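Local coordinates for outer surface protein (Bacillus cereus ATCC 14579, PDB 1X7F) that is of unknown function but is probably a 6-phospho-N-acetylmuramidase that cleaves phosphorylated sugars derived from the bacterial cell wall, at residues G329-G334 / N359-I364; V324-G329 / Q346-E351. One frame throughout, in Å; residues are numbered along the deposited sequence. Where two conformers were deposited one is given.

Interaction 1 (G329-G334 / N359-I364); sequences GQVVIG and NIVGTI
The carbonyl oxygen V331 O takes two backbone N-H groups from the facing strand. V361 N lies 2.7 Å from V331 O, and G362 N reaches the same oxygen at 3.2 Å. Two residues, V361 and G362, are thus set opposite the single V331, a classic beta bulge in an antiparallel pair. The bulge shifts the register by one residue between V331 and V332. V331 N returns a bond to G362 O at 2.8 Å, with the N-H well above the carbonyl plane.

Regular pairing resumes on both sides of the bulge. I333 and N359 exchange two backbone bonds, and N359 N meets I333 O at 2.7 Å. At the other end I364 N donates to G329 O, nearly straight at 171°. G329 has a positive phi of 102°, a backbone conformation that suits glycine.

V331 and I333 lie on one face of the sheet, Q330 and I360 on the other. V331 CG2 meets I364 CD1 at 3.7 Å, the two side chains crossing at about a right angle. V331 CG1 lies trans to the backbone N (chi1 -180°), which turns CG2 to the isoleucine. I333 CG2 rests on V361 CG2, also at 3.7 Å. I360, extended through both torsions, brings CD1 to 3.6 Å from Q330 CG.

Strand 330-334 runs between strands 358-364 and 345-348 in the mixed sheet of the C-terminal region. Helix 282-289 touches I333, N359 and V361 through E284 and T288. Strand 270-276 borders strand 358-364 and adds V274 against V331.

Interaction 2 (V324-G329 / Q346-E351); sequences VLQERG and QIILKE
The loop leading into strand 330-334 runs beside the end of strand 345-348, and the two segments meet where the chain leaves that strand. G329 N donates to I348 O at 2.8 Å. The CA of R328 makes a CA-H...O contact with the same oxygen.

R328 continues the contact with its side chain. The chain is extended from CG to NE and lies alongside the next carbonyl, with R328 CG 3.4 Å from L349 O. Its chi4 of 87° sets the turn of the guanidinium. R328 NH2 then bonds L349 O at 3.1 Å. The oxygen lies at the guanidinium edge, in its plane, and offers a lone pair. NH1 forms a salt bridge with D373, so two of the guanidinium nitrogens have partners.

I348 packs against the loop backbone, I348 CB lying 3.2 Å from E327 O. Its CD1 approaches Q326 OE1, which K358 holds by a hydrogen bond.

Farther out, L325 CD1 lies 3.8 Å from E351 OE2, and the leucine also covers CG and CD of that glutamate. A water bridges the acids, donating to E327 OE2 at 2.8 Å and to E351 OE1 at 2.9 Å. It probably eases the repulsion between them.

Strand 303-306 flanks strand 345-348 in the sheet and touches I348 and L349 through M303 and V304. Strand 330-334 follows directly from the loop and pairs with the other edge of strand 345-348.

Both interactions reach the same mixed sheet and share G329, where the loop of interaction 2 becomes the strand of interaction 1. Strand 330-334 is the common element. It pairs with 358-364 in interaction 1, and it also borders the strand 345-348 of interaction 2, with probable backbone bonds V332 O to Q346 N and Q330 O to I348 N. V332 CG2 packs on I348 CD1 between them. Interaction 1 is buried and relies on backbone bonds and aliphatic contacts. Interaction 2 is partly buried. Toward the surface it relies more on charged side chains: an arginine on a carbonyl and two glutamates joined by water.

Interaction 1 (G329-G334 / N359-I364)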
loop_
_atom_site.group_PDB
_atom_site.type_symbol
_atom_site.label_atom_id
_atom_site.label_comp_id
_atom_site.label_asym_id
_atom_site.label_seq_id
_atom_site.Cartn_x
_atom_site.Cartn_y
_atom_site.Cartn_z
ATOM N N GLY A 329 -13.531 9.895 14.032
ATOM C CA GLY A 329 -12.862 8.638 14.342
ATOM C C GLY A 329 -13.605 7.785 15.350
ATOM O O GLY A 329 -13.241 6.622 15.571
ATOM N N GLN A 330 -14.634 8.356 15.981
ATOM C CA GLN A 330 -15.400 7.608 16.974
ATOM C C GLN A 330 -16.276 6.602 16.276
ATOM O O GLN A 330 -16.889 6.905 15.249
ATOM C CB GLN A 330 -16.253 8.528 17.856
ATOM C CG GLN A 330 -15.472 9.239 18.934
ATOM C CD GLN A 330 -16.294 10.307 19.646
ATOM O OE1 GLN A 330 -15.782 11.018 20.510
ATOM N NE2 GLN A 330 -17.560 10.423 19.285
ATOM N N VAL A 331 -16.305 5.391 16.826
ATOM C CA VAL A 331 -17.298 4.402 16.434
ATOM C C VAL A 331 -18.441 4.534 17.439
ATOM O O VAL A 331 -18.222 4.437 18.645
ATOM C CB VAL A 331 -16.718 2.972 16.416
ATOM C CG1 VAL A 331 -17.781 1.971 16.001
ATOM C CG2 VAL A 331 -15.508 2.910 15.483
ATOM N N VAL A 332 -19.639 4.825 16.932
ATOM C CA VAL A 332 -20.812 5.006 17.777
ATOM C C VAL A 332 -21.919 4.090 17.267
ATOM O O VAL A 332 -21.876 3.628 16.114
ATOM C CB VAL A 332 -21.293 6.512 17.899
ATOM C CG1 VAL A 332 -20.150 7.440 18.382
ATOM C CG2 VAL A 332 -21.910 7.032 16.595
ATOM N N ILE A 333 -22.881 3.830 18.139
ATOM C CA ILE A 333 -24.031 3.032 17.798
ATOM C C ILE A 333 -25.280 3.681 18.377
ATOM O O ILE A 333 -25.257 4.248 19.479
ATOM C CB ILE A 333 -23.864 1.568 18.285
ATOM C CG1 ILE A 333 -24.863 0.653 17.559
ATOM C CG2 ILE A 333 -23.980 1.474 19.816
ATOM C CD1 ILE A 333 -24.468 -0.792 17.506
ATOM N N GLY A 334 -26.355 3.618 17.600
ATOM C CA GLY A 334 -27.670 4.016 18.060
ATOM C C GLY A 334 -28.121 3.074 19.157
ATOM O O GLY A 334 -28.077 1.858 19.007
ATOM N N ASN A 359 -24.512 5.613 21.726
ATOM C CA ASN A 359 -23.450 5.182 22.643
ATOM C C ASN A 359 -22.095 5.241 21.929
ATOM O O ASN A 359 -21.996 4.845 20.765
ATOM C CB ASN A 359 -23.698 3.747 23.128
ATOM C CG ASN A 359 -24.888 3.620 24.087
ATOM O OD1 ASN A 359 -25.309 2.506 24.382
ATOM N ND2 ASN A 359 -25.427 4.743 24.574
ATOM N N ILE A 360 -21.049 5.727 22.590
ATOM C CA ILE A 360 -19.704 5.613 21.979
ATOM C C ILE A 360 -19.139 4.217 22.246
ATOM O O ILE A 360 -19.166 3.738 23.377
ATOM C CB ILE A 360 -18.681 6.721 22.436
ATOM C CG1 ILE A 360 -17.313 6.443 21.770
ATOM C CG2 ILE A 360 -18.560 6.782 23.984
ATOM C CD1 ILE A 360 -16.248 7.490 22.004
ATOM N N VAL A 361 -18.616 3.583 21.201
ATOM C CA VAL A 361 -18.185 2.181 21.270
ATOM C C VAL A 361 -16.660 2.077 21.272
ATOM O O VAL A 361 -16.085 1.277 22.007
ATOM C CB VAL A 361 -18.834 1.354 20.120
ATOM C CG1 VAL A 361 -18.192 -0.006 19.963
ATOM C CG2 VAL A 361 -20.331 1.178 20.387
ATOM N N GLY A 362 -16.011 2.915 20.461
ATOM C CA GLY A 362 -14.571 2.937 20.357
ATOM C C GLY A 362 -14.083 4.060 19.474
ATOM O O GLY A 362 -14.836 4.974 19.133
ATOM N N THR A 363 -12.797 4.013 19.129
ATOM C CA THR A 363 -12.204 5.012 18.253
ATOM C C THR A 363 -11.281 4.321 17.262
ATOM O O THR A 363 -10.574 3.378 17.617
ATOM C CB THR A 363 -11.373 6.067 19.023
ATOM O OG1 THR A 363 -10.442 5.413 19.900
ATOM C CG2 THR A 363 -12.229 6.950 19.936
ATOM N N ILE A 364 -11.304 4.796 16.022
ATOM C CA ILE A 364 -10.319 4.389 15.033
ATOM C C ILE A 364 -8.970 4.974 15.452
ATOM O O ILE A 364 -8.898 6.119 15.891
ATOM C CB ILE A 364 -10.723 4.895 13.616
ATOM C CG1 ILE A 364 -12.124 4.389 13.200
ATOM C CG2 ILE A 364 -9.599 4.600 12.564
ATOM C CD1 ILE A 364 -12.386 2.893 13.434
#

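Interaction 2 (V324-G329 / Q346-E351)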
loop_
_atom_site.group_PDB
_atom_site.type_symbol
_atom_site.label_atom_id
_atom_site.label_comp_id
_atom_site.label_asym_id
_atom_site.label_seq_id
_atom_site.Cartn_x
_atom_site.Cartn_y
_atom_site.Cartn_z
ATOM N N VAL A 324 -20.922 11.409 24.842
ATOM C CA VAL A 324 -19.894 12.444 24.761
ATOM C C VAL A 324 -19.962 13.135 23.394
ATOM O O VAL A 324 -20.566 12.605 22.431
ATOM C CB VAL A 324 -18.445 11.874 25.020
ATOM C CG1 VAL A 324 -18.300 11.339 26.449
ATOM C CG2 VAL A 324 -18.057 10.797 23.995
ATOM N N LEU A 325 -19.362 14.321 23.332
ATOM C CA LEU A 325 -19.170 15.055 22.089
ATOM C C LEU A 325 -18.739 14.104 20.988
ATOM O O LEU A 325 -17.822 13.312 21.174
ATOM C CB LEU A 325 -18.100 16.146 22.280
ATOM C CG LEU A 325 -17.814 17.122 21.129
ATOM C CD1 LEU A 325 -19.019 18.071 20.935
ATOM C CD2 LEU A 325 -16.507 17.925 21.386
ATOM N N GLN A 326 -19.400 14.179 19.840
ATOM C CA GLN A 326 -19.062 13.292 18.733
ATOM C C GLN A 326 -17.918 13.899 17.961
ATOM O O GLN A 326 -17.982 15.067 17.582
ATOM C CB GLN A 326 -20.268 13.048 17.829
ATOM C CG GLN A 326 -21.476 12.510 18.559
ATOM C CD GLN A 326 -22.661 12.372 17.639
ATOM O OE1 GLN A 326 -22.653 11.535 16.724
ATOM N NE2 GLN A 326 -23.689 13.180 17.874
ATOM N N GLU A 327 -16.858 13.115 17.767
ATOM C CA GLU A 327 -15.630 13.602 17.160
ATOM C C GLU A 327 -15.135 12.612 16.125
ATOM O O GLU A 327 -15.373 11.421 16.262
ATOM C CB GLU A 327 -14.563 13.841 18.235
ATOM C CG GLU A 327 -15.013 14.812 19.326
ATOM C CD GLU A 327 -13.879 15.237 20.235
ATOM O OE1 GLU A 327 -13.843 14.762 21.390
ATOM O OE2 GLU A 327 -13.020 16.042 19.792
ATOM N N ARG A 328 -14.466 13.121 15.085
ATOM C CA ARG A 328 -13.881 12.308 14.010
ATOM C C ARG A 328 -13.142 11.067 14.539
ATOM O O ARG A 328 -12.252 11.185 15.386
ATOM C CB ARG A 328 -12.923 13.165 13.153
ATOM C CG ARG A 328 -12.383 12.454 11.884
ATOM C CD ARG A 328 -11.575 13.400 10.915
ATOM N NE ARG A 328 -11.047 12.649 9.763
ATOM C CZ ARG A 328 -11.713 12.409 8.622
ATOM N NH1 ARG A 328 -11.145 11.697 7.651
ATOM N NH2 ARG A 328 -12.947 12.861 8.449
ATOM N N GLY A 329 -13.531 9.895 14.032
ATOM C CA GLY A 329 -12.862 8.638 14.342
ATOM C C GLY A 329 -13.605 7.785 15.350
ATOM O O GLY A 329 -13.241 6.622 15.571
ATOM N N GLN A 346 -22.077 3.867 13.348
ATOM C CA GLN A 346 -21.527 4.993 12.611
ATOM C C GLN A 346 -20.071 5.188 12.970
ATOM O O GLN A 346 -19.630 4.795 14.049
ATOM C CB GLN A 346 -22.296 6.284 12.926
ATOM C CG GLN A 346 -23.797 6.223 12.660
ATOM C CD GLN A 346 -24.545 7.400 13.262
ATOM O OE1 GLN A 346 -23.959 8.209 14.000
ATOM N NE2 GLN A 346 -25.841 7.498 12.959
ATOM N N ILE A 347 -19.324 5.777 12.045
ATOM C CA ILE A 347 -17.995 6.264 12.333
ATOM C C ILE A 347 -18.072 7.760 12.050
ATOM O O ILE A 347 -18.510 8.166 10.984
ATOM C CB ILE A 347 -16.894 5.557 11.480
ATOM C CG1 ILE A 347 -16.951 4.030 11.669
ATOM C CG2 ILE A 347 -15.501 6.118 11.859
ATOM C CD1 ILE A 347 -15.819 3.267 10.987
ATOM N N ILE A 348 -17.703 8.568 13.036
ATOM C CA ILE A 348 -17.857 10.011 12.937
ATOM C C ILE A 348 -16.766 10.590 12.031
ATOM O O ILE A 348 -15.601 10.198 12.133
ATOM C CB ILE A 348 -17.839 10.658 14.367
ATOM C CG1 ILE A 348 -18.875 9.996 15.306
ATOM C CG2 ILE A 348 -18.064 12.168 14.295
ATOM C CD1 ILE A 348 -20.301 9.802 14.708
ATOM N N LEU A 349 -17.162 11.506 11.144
ATOM C CA LEU A 349 -16.244 12.184 10.237
ATOM C C LEU A 349 -16.012 13.637 10.624
ATOM O O LEU A 349 -14.931 14.163 10.380
ATOM C CB LEU A 349 -16.751 12.111 8.787
ATOM C CG LEU A 349 -16.900 10.710 8.195
ATOM C CD1 LEU A 349 -17.597 10.781 6.829
ATOM C CD2 LEU A 349 -15.549 10.003 8.084
ATOM N N LYS A 350 -17.029 14.270 11.223
ATOM C CA LYS A 350 -17.003 15.685 11.630
ATOM C C LYS A 350 -17.674 15.834 12.996
ATOM O O LYS A 350 -18.608 15.096 13.323
ATOM C CB LYS A 350 -17.790 16.579 10.649
ATOM C CG LYS A 350 -17.276 16.648 9.236
ATOM C CD LYS A 350 -18.110 17.626 8.365
ATOM C CE LYS A 350 -18.244 18.986 9.044
ATOM N NZ LYS A 350 -18.246 20.123 8.097
ATOM N N GLU A 351 -17.236 16.832 13.757
ATOM C CA GLU A 351 -17.743 17.058 15.106
ATOM C C GLU A 351 -19.252 17.349 15.111
ATOM O O GLU A 351 -19.746 18.095 14.263
ATOM C CB GLU A 351 -16.964 18.208 15.791
ATOM C CG GLU A 351 -17.383 18.445 17.248
ATOM C CD GLU A 351 -16.686 19.621 17.896
ATOM O OE1 GLU A 351 -15.441 19.694 17.810
ATOM O OE2 GLU A 351 -17.378 20.480 18.495
HETATM O O HOH W 1 -13.737 17.420 17.464
#